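Local coordinates for protein sialidase B (Streptococcus pneumoniae serotype 4, PDB 4XHX) that hydrolyses alpha-(2->3)-, alpha-(2->6)- and alpha-(2->8)-glycosidic linkages of terminal sialic acid residues in oligosaccharides, glycoproteins, glycolipids and colominic acid, at residues Tyr205-Thr210 with Glu631-Trp636; Ser579-Gly584 with Tyr613-Ile618. The protein carries 1 engineered substitution. One frame throughout, in Å; residues are numbered along the deposited sequence. Where two conformers were deposited one is given.

Interaction 1 of 2, residues Tyr205-Thr210 with Glu631-Trp636; sequences YFRIPT and EKYDSW. With JKK (2-[(3-chlorobenzyl)amino]ethanesulfonic acid), chain B.
R207 and E631 form a salt bridge in the active site of the sialidase beta-propeller. R207 is the arginine of the FRIP motif and, by similarity, one of the three that bind the substrate. Its side chain can be followed outward along the acid. R207 CB lies 3.4 Å from E631 OE2. R207 CD then passes the phenol of Y633, whose OH is 3.3 Å from it, the ring plane standing nearly upright to the guanidinium. A bend at chi3 (62°) turns the remainder of the chain so that NE faces E631. The N-H of R207 NE meets E631 OE2 at 2.8 Å and 172°, in the guanidinium plane but from above the carboxylate plane, the two groups being turned 70° apart. Beyond CZ, R207 NH1 and NH2 fork onto one sulfonate oxygen of the ligand, OAC, at 3.1 and 3.0 Å, both bonds noticeably bent because a single oxygen serves two donors. A sulfonate thus sits where the sialic acid carboxylate would probably lie. S635 OG rests over one guanidinium face, 3.1 Å from R207 NH2, but the angle is too poor for a hydrogen bond.

Glutamate suits its place because it reaches out in an extended chain and has oxygens for several donors. OE2 also accepts the backbone N-H of I208 through its anti lone pair, so two bonds grip one oxygen and link the guanidinium to the main chain of the next residue. P209 CD packs against the acid's CG. The other oxygen is held too: S635 OG donates to E631 OE1 at 2.9 Å, on the syn side and slightly out of the carboxylate plane.

Interaction 2 of 2, residues Ser579-Gly584 with Tyr613-Ile618; sequences SGRKGG and YAYSAI. With JKK (2-[(3-chlorobenzyl)amino]ethanesulfonic acid), chain B.
The carbonyl oxygen of R581 accepts the backbone N-H of Y613 at 3.0 Å, a nearly straight bond (171°) although the donor stands well above the carbonyl plane. It clasps the loop 579-584 to the turn leading into strand 616-620. R581 itself is the centre of an inverse gamma turn, closed by a weak bond from K582 N to G580 O. Its side chain sets out toward the other segment.

That side chain belongs, by similarity, to the arginine triad of the sialidase active site. It is extended from CG to NE, and R581 CD lies on the methyl of A614, 3.7 Å from its CB. At the tip the guanidinium meets the ligand's sulfonate with two parallel, almost linear bonds: R581 NH1 to OAC at 2.7 Å and R581 NH2 to OAA at 2.9 Å. Arginine suits this site because its two terminal nitrogens match the spacing of two oxygens of an anion. The CE1 side of Y615, by similarity the nucleophile, comes over one guanidinium face, CE1 lying 3.9 Å from R581 NH1. The phenol oxygen of Y615 is hydrogen-bonded to E503 and approaches ligand carbon CAJ at 3.2 Å.

At the far end G584 presses its CA onto the Y613 ring in a CH-pi contact, 3.6 Å from the centroid. Glycine suits this place because a CB here would point toward the ring and run into it.

The contact joins two neighbouring propeller sheets. G584 starts strand 584-591 of one; Y613 bonds through OH to S573 of that sheet's strand 569-575, and stacks its ring on F630 of strand 626-631 in the other.

Overall arrangement
Interactions 1 and 2 have centres 9 Å apart and build adjoining walls of one anion pocket. R207 and R581 both bond the ligand oxygen OAC, while R519 and D232 hold the ligand from elsewhere in the site. The two contacts also touch directly. S635 OG lies 2.9 Å from R581 NH1, so the serine that donates to E631 also takes a hydrogen bond from the second arginine. E631 N stands 2.9 Å from Y615 O, and E631 OE1 is hydrogen-bonded to Y615 N, tying the acid that orients R207 to the backbone of the probable nucleophile. Finally, R207 NH2 packs 3.3 Å from Y615 CE1, placing that ring beside both arginines.

Interaction 1 of 2, residues Tyr205-Thr210 with Glu631-Trp636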
loop_
_atom_site.group_PDB
_atom_site.type_symbol
_atom_site.label_atom_id
_atom_site.label_comp_id
_atom_site.label_asym_id
_atom_site.label_seq_id
_atom_site.Cartn_x
_atom_site.Cartn_y
_atom_site.Cartn_z
ATOM N N TYR A 205 5.949 4.275 4.671
ATOM C CA TYR A 205 4.929 3.998 3.646
ATOM C C TYR A 205 4.809 2.510 3.326
ATOM O O TYR A 205 5.769 1.761 3.474
ATOM C CB TYR A 205 5.249 4.784 2.371
ATOM C CG TYR A 205 5.555 6.219 2.699
ATOM C CD1 TYR A 205 4.533 7.099 3.010
ATOM C CD2 TYR A 205 6.871 6.671 2.792
ATOM C CE1 TYR A 205 4.798 8.416 3.358
ATOM C CE2 TYR A 205 7.153 7.987 3.138
ATOM C CZ TYR A 205 6.112 8.858 3.412
ATOM O OH TYR A 205 6.377 10.170 3.758
ATOM N N PHE A 206 3.621 2.092 2.898
ATOM C CA PHE A 206 3.383 0.708 2.520
ATOM C C PHE A 206 2.446 0.646 1.321
ATOM O O PHE A 206 1.544 1.488 1.162
ATOM C CB PHE A 206 2.782 -0.090 3.691
ATOM C CG PHE A 206 3.628 -0.069 4.929
ATOM C CD1 PHE A 206 4.625 -1.014 5.118
ATOM C CD2 PHE A 206 3.438 0.910 5.892
ATOM C CE1 PHE A 206 5.423 -0.992 6.254
ATOM C CE2 PHE A 206 4.236 0.952 7.033
ATOM C CZ PHE A 206 5.223 -0.010 7.218
ATOM N N ARG A 207 2.674 -0.344 0.468
ATOM C CA ARG A 207 1.767 -0.629 -0.638
ATOM C C ARG A 207 1.776 -2.123 -0.922
ATOM O O ARG A 207 2.625 -2.852 -0.409
ATOM C CB ARG A 207 2.188 0.128 -1.902
ATOM C CG ARG A 207 1.690 1.560 -1.980
ATOM C CD ARG A 207 1.555 1.993 -3.456
ATOM N NE ARG A 207 0.585 1.176 -4.191
ATOM C CZ ARG A 207 0.392 1.267 -5.508
ATOM N NH1 ARG A 207 1.107 2.133 -6.222
ATOM N NH2 ARG A 207 -0.509 0.498 -6.117
ATOM N N ILE A 208 0.853 -2.556 -1.775
ATOM C CA ILE A 208 0.829 -3.924 -2.277
ATOM C C ILE A 208 0.614 -4.982 -1.161
ATOM O O ILE A 208 1.438 -5.867 -0.978
ATOM C CB ILE A 208 2.126 -4.244 -3.106
ATOM C CG1 ILE A 208 2.632 -3.016 -3.913
ATOM C CG2 ILE A 208 1.898 -5.413 -4.024
ATOM C CD1 ILE A 208 1.644 -2.432 -4.928
ATOM N N PRO A 209 -0.504 -4.883 -0.408
ATOM C CA PRO A 209 -0.788 -5.871 0.639
ATOM C C PRO A 209 -1.109 -7.245 0.066
ATOM O O PRO A 209 -1.675 -7.335 -1.037
ATOM C CB PRO A 209 -2.058 -5.319 1.292
ATOM C CG PRO A 209 -2.738 -4.540 0.189
ATOM C CD PRO A 209 -1.572 -3.867 -0.497
ATOM N N THR A 210 -0.749 -8.293 0.810
ATOM C CA THR A 210 -1.212 -9.660 0.550
ATOM C C THR A 210 -1.789 -10.282 1.823
ATOM O O THR A 210 -1.483 -9.834 2.943
ATOM C CB THR A 210 -0.081 -10.551 0.042
ATOM O OG1 THR A 210 0.783 -10.915 1.137
ATOM C CG2 THR A 210 0.715 -9.812 -1.059
ATOM N N GLU A 631 -5.328 -0.868 0.259
ATOM C CA GLU A 631 -4.925 0.533 0.168
ATOM C C GLU A 631 -6.152 1.448 0.224
ATOM O O GLU A 631 -6.882 1.575 -0.754
ATOM C CB GLU A 631 -4.157 0.768 -1.134
ATOM C CG GLU A 631 -2.866 -0.024 -1.239
ATOM C CD GLU A 631 -2.205 0.059 -2.613
ATOM O OE1 GLU A 631 -2.809 0.632 -3.560
ATOM O OE2 GLU A 631 -1.077 -0.473 -2.741
ATOM N N LYS A 632 -6.387 2.085 1.367
ATOM C CA LYS A 632 -7.528 2.984 1.481
ATOM C C LYS A 632 -7.150 4.393 1.014
ATOM O O LYS A 632 -7.155 5.339 1.797
ATOM C CB LYS A 632 -8.074 3.012 2.910
ATOM C CG LYS A 632 -9.488 3.575 2.996
ATOM C CD LYS A 632 -9.876 3.980 4.421
ATOM C CE LYS A 632 -11.261 4.594 4.439
ATOM N NZ LYS A 632 -12.291 3.613 4.001
ATOM N N TYR A 633 -6.794 4.507 -0.265
ATOM C CA TYR A 633 -6.501 5.786 -0.884
ATOM C C TYR A 633 -6.332 5.534 -2.367
ATOM O O TYR A 633 -6.251 4.386 -2.791
ATOM C CB TYR A 633 -5.235 6.426 -0.285
ATOM C CG TYR A 633 -3.926 5.895 -0.831
ATOM C CD1 TYR A 633 -3.494 4.597 -0.553
ATOM C CD2 TYR A 633 -3.111 6.700 -1.607
ATOM C CE1 TYR A 633 -2.273 4.124 -1.061
ATOM C CE2 TYR A 633 -1.907 6.245 -2.110
ATOM C CZ TYR A 633 -1.487 4.971 -1.835
ATOM O OH TYR A 633 -0.283 4.556 -2.354
ATOM N N ASP A 634 -6.318 6.596 -3.158
ATOM C CA ASP A 634 -6.096 6.451 -4.595
ATOM C C ASP A 634 -4.593 6.391 -4.887
ATOM O O ASP A 634 -3.926 7.430 -5.006
ATOM C CB ASP A 634 -6.774 7.593 -5.374
ATOM C CG ASP A 634 -6.808 7.340 -6.892
ATOM O OD1 ASP A 634 -5.840 6.767 -7.433
ATOM O OD2 ASP A 634 -7.816 7.711 -7.539
ATOM N N SER A 635 -4.070 5.173 -5.014
ATOM C CA SER A 635 -2.632 4.965 -5.218
ATOM C C SER A 635 -2.176 5.245 -6.659
ATOM O O SER A 635 -1.053 4.896 -7.037
ATOM C CB SER A 635 -2.239 3.541 -4.804
ATOM O OG SER A 635 -2.824 2.575 -5.668
ATOM N N TRP A 636 -3.056 5.839 -7.462
ATOM C CA TRP A 636 -2.708 6.293 -8.815
ATOM C C TRP A 636 -2.598 7.804 -8.827
ATOM O O TRP A 636 -1.718 8.369 -9.474
ATOM C CB TRP A 636 -3.765 5.872 -9.839
ATOM C CG TRP A 636 -3.378 6.179 -11.273
ATOM C CD1 TRP A 636 -3.711 7.304 -12.000
ATOM C CD2 TRP A 636 -2.587 5.356 -12.151
ATOM N NE1 TRP A 636 -3.174 7.219 -13.267
ATOM C CE2 TRP A 636 -2.490 6.037 -13.389
ATOM C CE3 TRP A 636 -1.963 4.107 -12.015
ATOM C CZ2 TRP A 636 -1.784 5.515 -14.480
ATOM C CZ3 TRP A 636 -1.261 3.584 -13.109
ATOM C CH2 TRP A 636 -1.184 4.289 -14.323
HETATM C CAE JKK B . 7.213 -4.226 -10.781
HETATM C CAF JKK B . 8.192 -3.176 -10.786
HETATM C CAG JKK B . 5.866 -3.911 -11.056
HETATM C CAH JKK B . 6.488 -1.534 -11.340
HETATM C CAI JKK B . 2.156 -0.981 -10.800
HETATM C CAJ JKK B . 1.541 -0.176 -9.679
HETATM C CAK JKK B . 4.055 -2.213 -11.625
HETATM C CAM JKK B . 7.830 -1.850 -11.061
HETATM C CAN JKK B . 5.504 -2.580 -11.346
HETATM N NAL JKK B . 3.457 -1.514 -10.506
HETATM O OAA JKK B . -0.725 0.525 -11.026
HETATM O OAB JKK B . 1.067 2.176 -10.816
HETATM O OAC JKK B . -0.282 1.662 -8.908
HETATM S SAO JKK B . 0.339 1.114 -10.114
HETATM CL CL JKK B . 9.029 -0.584 -11.065
#

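Interaction 2 of 2, residues Ser579-Gly584 with Tyr613-Ile618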
loop_
_atom_site.group_PDB
_atom_site.type_symbol
_atom_site.label_atom_id
_atom_site.label_comp_id
_atom_site.label_asym_id
_atom_site.label_seq_id
_atom_site.Cartn_x
_atom_site.Cartn_y
_atom_site.Cartn_z
ATOM N N SER A 579 -13.515 6.240 -12.956
ATOM C CA SER A 579 -12.883 7.548 -12.779
ATOM C C SER A 579 -11.553 7.491 -12.031
ATOM O O SER A 579 -10.569 8.099 -12.449
ATOM C CB SER A 579 -13.839 8.506 -12.061
ATOM O OG SER A 579 -13.188 9.725 -11.755
ATOM N N GLY A 580 -11.524 6.772 -10.914
ATOM C CA GLY A 580 -10.301 6.680 -10.141
ATOM C C GLY A 580 -10.294 5.432 -9.278
ATOM O O GLY A 580 -11.147 4.553 -9.442
ATOM N N ARG A 581 -9.333 5.346 -8.363
ATOM C CA ARG A 581 -9.259 4.194 -7.465
ATOM C C ARG A 581 -10.048 4.517 -6.206
ATOM O O ARG A 581 -9.515 5.033 -5.213
ATOM C CB ARG A 581 -7.802 3.822 -7.169
ATOM C CG ARG A 581 -7.045 3.406 -8.428
ATOM C CD ARG A 581 -5.668 2.827 -8.129
ATOM N NE ARG A 581 -5.139 2.076 -9.277
ATOM C CZ ARG A 581 -3.858 1.777 -9.450
ATOM N NH1 ARG A 581 -2.950 2.172 -8.559
ATOM N NH2 ARG A 581 -3.475 1.103 -10.529
ATOM N N LYS A 582 -11.342 4.233 -6.274
ATOM C CA LYS A 582 -12.272 4.591 -5.213
ATOM C C LYS A 582 -13.484 3.707 -5.402
ATOM O O LYS A 582 -13.577 2.977 -6.395
ATOM C CB LYS A 582 -12.669 6.081 -5.314
ATOM C CG LYS A 582 -13.237 6.486 -6.689
ATOM C CD LYS A 582 -13.318 8.017 -6.860
ATOM C CE LYS A 582 -13.854 8.388 -8.238
ATOM N NZ LYS A 582 -13.868 9.867 -8.513
ATOM N N GLY A 583 -14.417 3.767 -4.465
ATOM C CA GLY A 583 -15.616 2.957 -4.580
ATOM C C GLY A 583 -15.293 1.488 -4.393
ATOM O O GLY A 583 -15.710 0.644 -5.189
ATOM N N GLY A 584 -14.535 1.187 -3.339
ATOM C CA GLY A 584 -14.148 -0.177 -3.050
ATOM C C GLY A 584 -15.327 -1.111 -2.885
ATOM O O GLY A 584 -16.304 -0.779 -2.215
ATOM N N TYR A 613 -9.857 3.487 -2.716
ATOM C CA TYR A 613 -9.676 2.055 -2.596
ATOM C C TYR A 613 -8.875 1.619 -3.789
ATOM O O TYR A 613 -9.279 1.856 -4.928
ATOM C CB TYR A 613 -11.035 1.355 -2.607
ATOM C CG TYR A 613 -11.006 -0.093 -2.176
ATOM C CD1 TYR A 613 -11.167 -0.435 -0.837
ATOM C CD2 TYR A 613 -10.863 -1.123 -3.110
ATOM C CE1 TYR A 613 -11.163 -1.768 -0.420
ATOM C CE2 TYR A 613 -10.863 -2.465 -2.710
ATOM C CZ TYR A 613 -11.015 -2.777 -1.350
ATOM O OH TYR A 613 -11.023 -4.084 -0.914
ATOM N N ALA A 614 -7.729 0.997 -3.538
ATOM C CA ALA A 614 -6.863 0.589 -4.632
ATOM C C ALA A 614 -6.494 -0.901 -4.548
ATOM O O ALA A 614 -7.385 -1.767 -4.573
ATOM C CB ALA A 614 -5.633 1.495 -4.715
ATOM N N TYR A 615 -5.205 -1.213 -4.448
ATOM C CA TYR A 615 -4.792 -2.617 -4.359
ATOM C C TYR A 615 -5.371 -3.228 -3.097
ATOM O O TYR A 615 -5.526 -2.536 -2.090
ATOM C CB TYR A 615 -3.282 -2.748 -4.330
ATOM C CG TYR A 615 -2.607 -2.672 -5.681
ATOM C CD1 TYR A 615 -2.965 -1.699 -6.608
ATOM C CD2 TYR A 615 -1.585 -3.545 -6.016
ATOM C CE1 TYR A 615 -2.331 -1.601 -7.837
ATOM C CE2 TYR A 615 -0.941 -3.463 -7.253
ATOM C CZ TYR A 615 -1.323 -2.482 -8.160
ATOM O OH TYR A 615 -0.708 -2.372 -9.396
ATOM N N SER A 616 -5.683 -4.524 -3.137
ATOM C CA SER A 616 -6.345 -5.149 -2.000
ATOM C C SER A 616 -5.933 -6.604 -1.837
ATOM O O SER A 616 -5.503 -7.246 -2.793
ATOM C CB SER A 616 -7.862 -5.053 -2.159
ATOM O OG SER A 616 -8.286 -5.787 -3.296
ATOM N N ALA A 617 -6.057 -7.104 -0.614
ATOM C CA ALA A 617 -5.856 -8.519 -0.325
ATOM C C ALA A 617 -7.082 -9.046 0.393
ATOM O O ALA A 617 -7.619 -8.392 1.288
ATOM C CB ALA A 617 -4.617 -8.717 0.540
ATOM N N ILE A 618 -7.541 -10.230 0.012
ATOM C CA ILE A 618 -8.636 -10.844 0.748
ATOM C C ILE A 618 -8.344 -12.299 1.036
ATOM O O ILE A 618 -7.753 -13.006 0.222
ATOM C CB ILE A 618 -9.997 -10.743 0.022
ATOM C CG1 ILE A 618 -9.897 -11.315 -1.395
ATOM C CG2 ILE A 618 -10.467 -9.296 -0.038
ATOM C CD1 ILE A 618 -11.213 -11.388 -2.074
HETATM C CAE JKK B . 7.213 -4.226 -10.781
HETATM C CAF JKK B . 8.192 -3.176 -10.786
HETATM C CAG JKK B . 5.866 -3.911 -11.056
HETATM C CAH JKK B . 6.488 -1.534 -11.340
HETATM C CAI JKK B . 2.156 -0.981 -10.800
HETATM C CAJ JKK B . 1.541 -0.176 -9.679
HETATM C CAK JKK B . 4.055 -2.213 -11.625
HETATM C CAM JKK B . 7.830 -1.850 -11.061
HETATM C CAN JKK B . 5.504 -2.580 -11.346
HETATM N NAL JKK B . 3.457 -1.514 -10.506
HETATM O OAA JKK B . -0.725 0.525 -11.026
HETATM O OAB JKK B . 1.067 2.176 -10.816
HETATM O OAC JKK B . -0.282 1.662 -8.908
HETATM S SAO JKK B . 0.339 1.114 -10.114
HETATM CL CL JKK B . 9.029 -0.584 -11.065
#